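Local coordinates for protein FAD dependent oxidoreductase (PDB 6PXS) that binds FAD and acts as an iminodiacetate oxidase, a flavin-dependent enzyme of the DadA oxidoreductase family, at residues G84-A90 with I144-V150; P315-P321 with Y363-P368. One frame throughout, in Å; residues are numbered along the deposited sequence.

Contact 1: residues G84-A90 with I144-V150; sequences GYSRVGA and IPGGARV
Ser86 and Arg149 form an antiparallel hydrogen-bonded pair, the single bridge of one short ladder; Ala90 and Ile144 form a second antiparallel hydrogen-bonded pair, and the register slips by one residue between them. Segments 84-90 and 144-150 run 161° apart end to end. In the first ladder Ser86 N donates to Arg149 O at 3.2 Å, and Arg149 N returns the bond to Ser86 O. In the second, Ile144 N meets Ala90 O almost straight (178° at the hydrogen). Ile144 O is gripped twice, by Ala90 N and by Gly147 N of its own type I turn, from opposite faces of the carbonyl plane. Between the ladders Arg87 centres an inverse gamma turn.

Arg149 does most of the side-chain work. CG lies between the backbone N and the carbonyl carbon (chi1 44°) and the chain bends again at chi2, folding the guanidinium back over segment 84-90. One face then rests on Ser86 CB, 3.5 Å from Arg149 CZ, while NH1 donates to Gly84 O at 2.7 Å. This oxygen lies in the guanidinium plane, although NH1 stands well above the Gly84 carbonyl plane. The Val88 and Arg149 side chains cross at about a right angle, Val88 CG2 lying against Arg149 CG. The Tyr85 ring meets Val150 CB with its edge, and Tyr85 CE1 is 3.7 Å from Ala148 CB. Farther along, the extended Arg87 brings one guanidinium face over Pro145 O.

A leucine in place of Arg149 would probably leave Gly84 O without this donor and Ser86 CB without its flat cover. Backbone bonds thus tie the loop to the turn and strand of 144-150 at both ends, and the buried Arg149 guanidinium holds the Gly84 end, its NH2 making a long, weak ion pair with Asp255, while Val150 bonds through its backbone to Gly43, an FAD-binding residue.

Contact 2: residues P315-P321 with Y363-P368; sequences PILGRVP and YSPTGP
Tyr363 and Pro315 lie side by side and point the same way, with Tyr363 CD1 4.0 Å from Pro315 CD; the carbonyl oxygen of Pro315 sits at the ring edge, near its plane. Tyr363 CG is anti to the carbonyl carbon (chi1 -46°), which carries the ring alongside the proline while the Tyr363 carbonyl turns to Leu317. There Leu317 N donates to Tyr363 O at 2.8 Å, from above the carbonyl plane.

Pro365 forms the next point of contact. Its CB is met by Ile316 CG2 at 3.5 Å, the two side chains crossing at a slant, whereas the Val320 side chain crosses the ring at about a right angle, CG2 lying against Pro365 CG. Pro365 CD lies 3.5 Å from Gly318 O and also near Arg319 O, so the ring is held where the chain of 315-321 turns its corner. Beyond it, Pro321 points toward the other segment and sets CD against Pro365 O, and Pro321 O in turn faces Pro368 CD.

The polar ends look elsewhere: Tyr363 OH bonds to Asp56 O, and Arg319 forms a salt bridge with Glu198. Tyr363, Pro315 and Leu317 all pack on Leu60 of helix 55-76, and Leu317 also touches Ala343 and Leu347 of helix 336-352. Strand 316-317 is an edge strand of the mixed sheet within this chain, antiparallel to 326-330, with segment 363-368 lying along it as an irregular tail.

How the contacts relate
Contact 1 closes before contact 2 opens along the chain, and their centres lie 33 Å apart on opposite sides of the chain's centre, with about 17 Å between nearest atoms. Contact 1 sets the loop leading into strand 90-93 against the turn between strands 141-144 and 148-149; contact 2 edges the mixed sheet with strands 3-6 and 326-330, each followed by a glycine-rich turn consistent with a Rossmann-type fold. Helix 55-76 is shared: Tyr68 and Ile72 pack against contact 1, Leu59 and Leu60 against contact 2. Both lie near FAD-binding residues, Val150 by Gly43 and Leu337, Leu317 by Leu11, with these side chains about 7 Å (Val150) and 9 Å (Leu317) from FAD.

Contact 1: residues G84-A90 with I144-V150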
ATOM      1  N   GLY A  84      22.387   6.226   3.176  1.00 45.57           N
ATOM      2  CA  GLY A  84      21.695   7.490   3.309  1.00 48.90           C
ATOM      3  C   GLY A  84      22.382   8.505   4.191  1.00 52.48           C
ATOM      4  O   GLY A  84      21.751   9.495   4.574  1.00 50.68           O
ATOM      5  N   TYR A  85      23.653   8.296   4.524  1.00 52.43           N
ATOM      6  CA  TYR A  85      24.381   9.210   5.389  1.00 47.34           C
ATOM      7  C   TYR A  85      25.009  10.333   4.573  1.00 48.26           C
ATOM      8  O   TYR A  85      25.426  10.141   3.428  1.00 48.39           O
ATOM      9  CB  TYR A  85      25.469   8.473   6.171  1.00 44.20           C
ATOM     10  CG  TYR A  85      26.248   9.370   7.108  1.00 41.33           C
ATOM     11  CD1 TYR A  85      25.789   9.630   8.392  1.00 43.44           C
ATOM     12  CD2 TYR A  85      27.439   9.962   6.706  1.00 40.97           C
ATOM     13  CE1 TYR A  85      26.494  10.454   9.252  1.00 44.92           C
ATOM     14  CE2 TYR A  85      28.152  10.788   7.559  1.00 42.96           C
ATOM     15  CZ  TYR A  85      27.674  11.030   8.830  1.00 43.44           C
ATOM     16  OH  TYR A  85      28.378  11.849   9.684  1.00 40.75           O
ATOM     17  N   SER A  86      25.065  11.520   5.178  1.00 47.65           N
ATOM     18  CA  SER A  86      25.687  12.673   4.541  1.00 47.87           C
ATOM     19  C   SER A  86      25.925  13.785   5.556  1.00 47.98           C
ATOM     20  O   SER A  86      25.012  14.166   6.299  1.00 44.19           O
ATOM     21  CB  SER A  86      24.817  13.176   3.388  1.00 48.99           C
ATOM     22  OG  SER A  86      25.467  14.212   2.672  1.00 49.22           O
ATOM     23  N   ARG A  87      27.150  14.309   5.598  1.00 49.00           N
ATOM     24  CA  ARG A  87      27.501  15.421   6.482  1.00 49.60           C
ATOM     25  C   ARG A  87      27.082  16.716   5.791  1.00 47.74           C
ATOM     26  O   ARG A  87      27.890  17.454   5.222  1.00 51.42           O
ATOM     27  CB  ARG A  87      28.991  15.399   6.804  1.00 57.10           C
ATOM     28  CG  ARG A  87      29.435  16.412   7.852  1.00 59.24           C
ATOM     29  CD  ARG A  87      30.930  16.293   8.133  1.00 63.07           C
ATOM     30  NE  ARG A  87      31.391  17.258   9.131  1.00 67.62           N
ATOM     31  CZ  ARG A  87      31.881  18.465   8.855  1.00 67.03           C
ATOM     32  NH1 ARG A  87      31.984  18.886   7.600  1.00 68.02           N
ATOM     33  NH2 ARG A  87      32.272  19.259   9.843  1.00 64.48           N
ATOM     34  N   VAL A  88      25.773  16.989   5.844  1.00 45.75           N
ATOM     35  CA  VAL A  88      25.186  18.091   5.088  1.00 43.47           C
ATOM     36  C   VAL A  88      25.065  19.374   5.896  1.00 43.78           C
ATOM     37  O   VAL A  88      24.627  20.397   5.352  1.00 45.50           O
ATOM     38  CB  VAL A  88      23.789  17.708   4.556  1.00 42.07           C
ATOM     39  CG1 VAL A  88      23.887  16.532   3.603  1.00 42.74           C
ATOM     40  CG2 VAL A  88      22.844  17.383   5.712  1.00 40.22           C
ATOM     41  N   GLY A  89      25.434  19.359   7.172  1.00 43.66           N
ATOM     42  CA  GLY A  89      25.234  20.505   8.031  1.00 42.56           C
ATOM     43  C   GLY A  89      23.793  20.617   8.491  1.00 43.59           C
ATOM     44  O   GLY A  89      22.895  19.914   8.025  1.00 44.64           O
ATOM     45  N   ALA A  90      23.571  21.530   9.434  1.00 44.74           N
ATOM     46  CA  ALA A  90      22.254  21.719  10.022  1.00 43.23           C
ATOM     47  C   ALA A  90      21.985  23.202  10.214  1.00 42.85           C
ATOM     48  O   ALA A  90      22.910  24.005  10.369  1.00 41.96           O
ATOM     49  CB  ALA A  90      22.128  20.993  11.368  1.00 44.46           C
ATOM     50  N   ILE A 144      25.396  24.879  11.548  1.00 48.22           N
ATOM     51  CA  ILE A 144      26.298  23.895  12.146  1.00 48.19           C
ATOM     52  C   ILE A 144      26.757  22.949  11.043  1.00 49.04           C
ATOM     53  O   ILE A 144      26.070  21.957  10.760  1.00 52.39           O
ATOM     54  CB  ILE A 144      25.616  23.117  13.283  1.00 45.59           C
ATOM     55  CG1 ILE A 144      25.055  24.078  14.334  1.00 47.59           C
ATOM     56  CG2 ILE A 144      26.603  22.151  13.929  1.00 45.62           C
ATOM     57  CD1 ILE A 144      24.300  23.387  15.452  1.00 44.93           C
ATOM     58  N   PRO A 145      27.900  23.201  10.398  1.00 48.15           N
ATOM     59  CA  PRO A 145      28.304  22.346   9.269  1.00 48.72           C
ATOM     60  C   PRO A 145      28.416  20.873   9.622  1.00 43.87           C
ATOM     61  O   PRO A 145      28.357  20.031   8.717  1.00 41.43           O
ATOM     62  CB  PRO A 145      29.664  22.926   8.855  1.00 51.30           C
ATOM     63  CG  PRO A 145      29.674  24.319   9.391  1.00 53.08           C
ATOM     64  CD  PRO A 145      28.867  24.283  10.650  1.00 50.56           C
ATOM     65  N   GLY A 146      28.564  20.529  10.905  1.00 42.93           N
ATOM     66  CA  GLY A 146      28.758  19.141  11.286  1.00 42.49           C
ATOM     67  C   GLY A 146      27.495  18.310  11.333  1.00 41.49           C
ATOM     68  O   GLY A 146      27.579  17.078  11.346  1.00 41.69           O
ATOM     69  N   GLY A 147      26.329  18.949  11.365  1.00 39.74           N
ATOM     70  CA  GLY A 147      25.080  18.214  11.396  1.00 39.27           C
ATOM     71  C   GLY A 147      24.936  17.291  10.205  1.00 38.77           C
ATOM     72  O   GLY A 147      25.192  17.698   9.067  1.00 42.82           O
ATOM     73  N   ALA A 148      24.537  16.045  10.448  1.00 36.19           N
ATOM     74  CA  ALA A 148      24.382  15.054   9.396  1.00 37.56           C
ATOM     75  C   ALA A 148      23.036  14.360   9.541  1.00 37.05           C
ATOM     76  O   ALA A 148      22.323  14.531  10.533  1.00 35.74           O
ATOM     77  CB  ALA A 148      25.516  14.020   9.431  1.00 42.38           C
ATOM     78  N   ARG A 149      22.692  13.570   8.524  1.00 39.01           N
ATOM     79  CA  ARG A 149      21.485  12.758   8.535  1.00 39.99           C
ATOM     80  C   ARG A 149      21.825  11.369   8.013  1.00 41.82           C
ATOM     81  O   ARG A 149      22.912  11.132   7.482  1.00 38.43           O
ATOM     82  CB  ARG A 149      20.358  13.402   7.711  1.00 40.82           C
ATOM     83  CG  ARG A 149      20.770  13.981   6.357  1.00 47.68           C
ATOM     84  CD  ARG A 149      20.961  12.916   5.280  1.00 46.88           C
ATOM     85  NE  ARG A 149      21.073  13.516   3.951  1.00 45.08           N
ATOM     86  CZ  ARG A 149      21.361  12.845   2.839  1.00 49.54           C
ATOM     87  NH1 ARG A 149      21.579  11.535   2.880  1.00 49.87           N
ATOM     88  NH2 ARG A 149      21.436  13.486   1.680  1.00 52.15           N
ATOM     89  N   VAL A 150      20.880  10.443   8.179  1.00 50.65           N
ATOM     90  CA  VAL A 150      21.076   9.052   7.780  1.00 51.96           C
ATOM     91  C   VAL A 150      19.710   8.388   7.686  1.00 53.25           C
ATOM     92  O   VAL A 150      18.740   8.841   8.291  1.00 54.12           O
ATOM     93  CB  VAL A 150      21.994   8.307   8.782  1.00 52.59           C
ATOM     94  CG1 VAL A 150      21.371   8.302  10.173  1.00 49.92           C
ATOM     95  CG2 VAL A 150      22.263   6.890   8.305  1.00 53.54           C
TER

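Contact 2: residues P315-P321 with Y363-P368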
ATOM      1  N   PRO A 315      19.354   6.298  28.797  1.00 48.08           N
ATOM      2  CA  PRO A 315      19.019   4.929  28.383  1.00 46.59           C
ATOM      3  C   PRO A 315      19.218   3.904  29.487  1.00 47.74           C
ATOM      4  O   PRO A 315      19.622   4.239  30.605  1.00 48.44           O
ATOM      5  CB  PRO A 315      19.975   4.667  27.209  1.00 47.34           C
ATOM      6  CG  PRO A 315      20.603   5.984  26.883  1.00 46.63           C
ATOM      7  CD  PRO A 315      20.584   6.771  28.143  1.00 49.60           C
ATOM      8  N   ILE A 316      18.939   2.643  29.167  1.00 48.17           N
ATOM      9  CA  ILE A 316      19.121   1.519  30.077  1.00 49.47           C
ATOM     10  C   ILE A 316      20.063   0.543  29.388  1.00 54.53           C
ATOM     11  O   ILE A 316      19.695  -0.075  28.380  1.00 55.23           O
ATOM     12  CB  ILE A 316      17.791   0.843  30.434  1.00 47.09           C
ATOM     13  CG1 ILE A 316      16.874   1.826  31.164  1.00 48.41           C
ATOM     14  CG2 ILE A 316      18.038  -0.398  31.283  1.00 48.61           C
ATOM     15  CD1 ILE A 316      15.498   1.270  31.482  1.00 47.65           C
ATOM     16  N   LEU A 317      21.275   0.404  29.923  1.00 54.80           N
ATOM     17  CA  LEU A 317      22.285  -0.468  29.340  1.00 54.67           C
ATOM     18  C   LEU A 317      23.054  -1.161  30.451  1.00 58.40           C
ATOM     19  O   LEU A 317      23.484  -0.509  31.407  1.00 63.17           O
ATOM     20  CB  LEU A 317      23.252   0.323  28.454  1.00 55.67           C
ATOM     21  CG  LEU A 317      22.632   1.246  27.405  1.00 56.32           C
ATOM     22  CD1 LEU A 317      23.707   2.115  26.780  1.00 57.96           C
ATOM     23  CD2 LEU A 317      21.911   0.448  26.336  1.00 57.53           C
ATOM     24  N   GLY A 318      23.230  -2.470  30.323  1.00 58.00           N
ATOM     25  CA  GLY A 318      24.048  -3.234  31.243  1.00 60.62           C
ATOM     26  C   GLY A 318      23.365  -4.513  31.688  1.00 59.61           C
ATOM     27  O   GLY A 318      22.197  -4.769  31.403  1.00 60.78           O
ATOM     28  N   ARG A 319      24.139  -5.319  32.411  1.00 54.36           N
ATOM     29  CA  ARG A 319      23.638  -6.586  32.919  1.00 53.62           C
ATOM     30  C   ARG A 319      22.565  -6.357  33.975  1.00 50.41           C
ATOM     31  O   ARG A 319      22.549  -5.338  34.671  1.00 50.23           O
ATOM     32  CB  ARG A 319      24.779  -7.414  33.508  1.00 56.90           C
ATOM     33  CG  ARG A 319      25.724  -7.976  32.465  1.00 57.54           C
ATOM     34  CD  ARG A 319      26.812  -8.829  33.091  1.00 54.37           C
ATOM     35  NE  ARG A 319      27.598  -9.519  32.074  1.00 54.00           N
ATOM     36  CZ  ARG A 319      27.195 -10.610  31.430  1.00 55.03           C
ATOM     37  NH1 ARG A 319      26.007 -11.143  31.692  1.00 55.06           N
ATOM     38  NH2 ARG A 319      27.978 -11.169  30.518  1.00 54.69           N
ATOM     39  N   VAL A 320      21.664  -7.325  34.092  1.00 48.20           N
ATOM     40  CA  VAL A 320      20.568  -7.240  35.051  1.00 46.40           C
ATOM     41  C   VAL A 320      21.078  -7.701  36.411  1.00 48.52           C
ATOM     42  O   VAL A 320      21.603  -8.817  36.525  1.00 43.44           O
ATOM     43  CB  VAL A 320      19.362  -8.075  34.595  1.00 44.45           C
ATOM     44  CG1 VAL A 320      18.250  -8.015  35.634  1.00 42.37           C
ATOM     45  CG2 VAL A 320      18.868  -7.579  33.248  1.00 44.69           C
ATOM     46  N   PRO A 321      20.960  -6.890  37.460  1.00 51.34           N
ATOM     47  CA  PRO A 321      21.401  -7.345  38.783  1.00 54.22           C
ATOM     48  C   PRO A 321      20.621  -8.565  39.247  1.00 58.60           C
ATOM     49  O   PRO A 321      19.414  -8.672  39.031  1.00 59.10           O
ATOM     50  CB  PRO A 321      21.140  -6.132  39.682  1.00 52.02           C
ATOM     51  CG  PRO A 321      21.089  -4.973  38.762  1.00 50.05           C
ATOM     52  CD  PRO A 321      20.510  -5.487  37.488  1.00 49.63           C
ATOM     53  N   TYR A 363      23.626   3.667  33.931  1.00 59.12           N
ATOM     54  CA  TYR A 363      22.601   3.218  32.998  1.00 57.23           C
ATOM     55  C   TYR A 363      22.101   1.810  33.285  1.00 59.01           C
ATOM     56  O   TYR A 363      21.219   1.329  32.565  1.00 57.50           O
ATOM     57  CB  TYR A 363      23.130   3.272  31.558  1.00 52.07           C
ATOM     58  CG  TYR A 363      23.863   4.547  31.209  1.00 50.09           C
ATOM     59  CD1 TYR A 363      23.172   5.720  30.937  1.00 52.27           C
ATOM     60  CD2 TYR A 363      25.249   4.574  31.141  1.00 49.36           C
ATOM     61  CE1 TYR A 363      23.842   6.885  30.616  1.00 50.42           C
ATOM     62  CE2 TYR A 363      25.926   5.733  30.821  1.00 47.99           C
ATOM     63  CZ  TYR A 363      25.219   6.884  30.558  1.00 47.51           C
ATOM     64  OH  TYR A 363      25.896   8.038  30.240  1.00 48.19           O
ATOM     65  N   SER A 364      22.627   1.139  34.304  1.00 64.68           N
ATOM     66  CA  SER A 364      22.271  -0.255  34.524  1.00 63.98           C
ATOM     67  C   SER A 364      20.781  -0.373  34.839  1.00 62.60           C
ATOM     68  O   SER A 364      20.212   0.504  35.500  1.00 61.79           O
ATOM     69  CB  SER A 364      23.090  -0.848  35.673  1.00 63.62           C
ATOM     70  OG  SER A 364      22.637  -0.362  36.924  1.00 63.38           O
ATOM     71  N   PRO A 365      20.118  -1.440  34.388  1.00 60.82           N
ATOM     72  CA  PRO A 365      18.713  -1.639  34.767  1.00 59.36           C
ATOM     73  C   PRO A 365      18.573  -2.013  36.233  1.00 58.78           C
ATOM     74  O   PRO A 365      19.573  -2.150  36.945  1.00 59.52           O
ATOM     75  CB  PRO A 365      18.259  -2.777  33.846  1.00 62.04           C
ATOM     76  CG  PRO A 365      19.505  -3.527  33.534  1.00 60.96           C
ATOM     77  CD  PRO A 365      20.606  -2.507  33.496  1.00 58.35           C
ATOM     78  N   THR A 366      17.338  -2.181  36.690  1.00 59.15           N
ATOM     79  CA  THR A 366      17.071  -2.607  38.053  1.00 59.49           C
ATOM     80  C   THR A 366      16.924  -4.123  38.110  1.00 63.69           C
ATOM     81  O   THR A 366      16.698  -4.791  37.098  1.00 63.27           O
ATOM     82  CB  THR A 366      15.805  -1.937  38.592  1.00 57.29           C
ATOM     83  OG1 THR A 366      14.709  -2.191  37.702  1.00 58.74           O
ATOM     84  CG2 THR A 366      16.014  -0.437  38.728  1.00 54.44           C
ATOM     85  N   GLY A 367      17.060  -4.664  39.317  1.00 67.03           N
ATOM     86  CA  GLY A 367      16.969  -6.088  39.526  1.00 71.49           C
ATOM     87  C   GLY A 367      15.544  -6.540  39.767  1.00 77.15           C
ATOM     88  O   GLY A 367      14.601  -5.742  39.743  1.00 79.01           O
ATOM     89  N   PRO A 368      15.360  -7.837  40.002  1.00 83.11           N
ATOM     90  CA  PRO A 368      14.010  -8.347  40.268  1.00 89.88           C
ATOM     91  C   PRO A 368      13.447  -7.792  41.566  1.00 97.02           C
ATOM     92  O   PRO A 368      14.144  -7.696  42.579  1.00 98.38           O
ATOM     93  CB  PRO A 368      14.211  -9.866  40.346  1.00 87.36           C
ATOM     94  CG  PRO A 368      15.660 -10.049  40.661  1.00 85.56           C
ATOM     95  CD  PRO A 368      16.372  -8.907  40.005  1.00 82.48           C
TER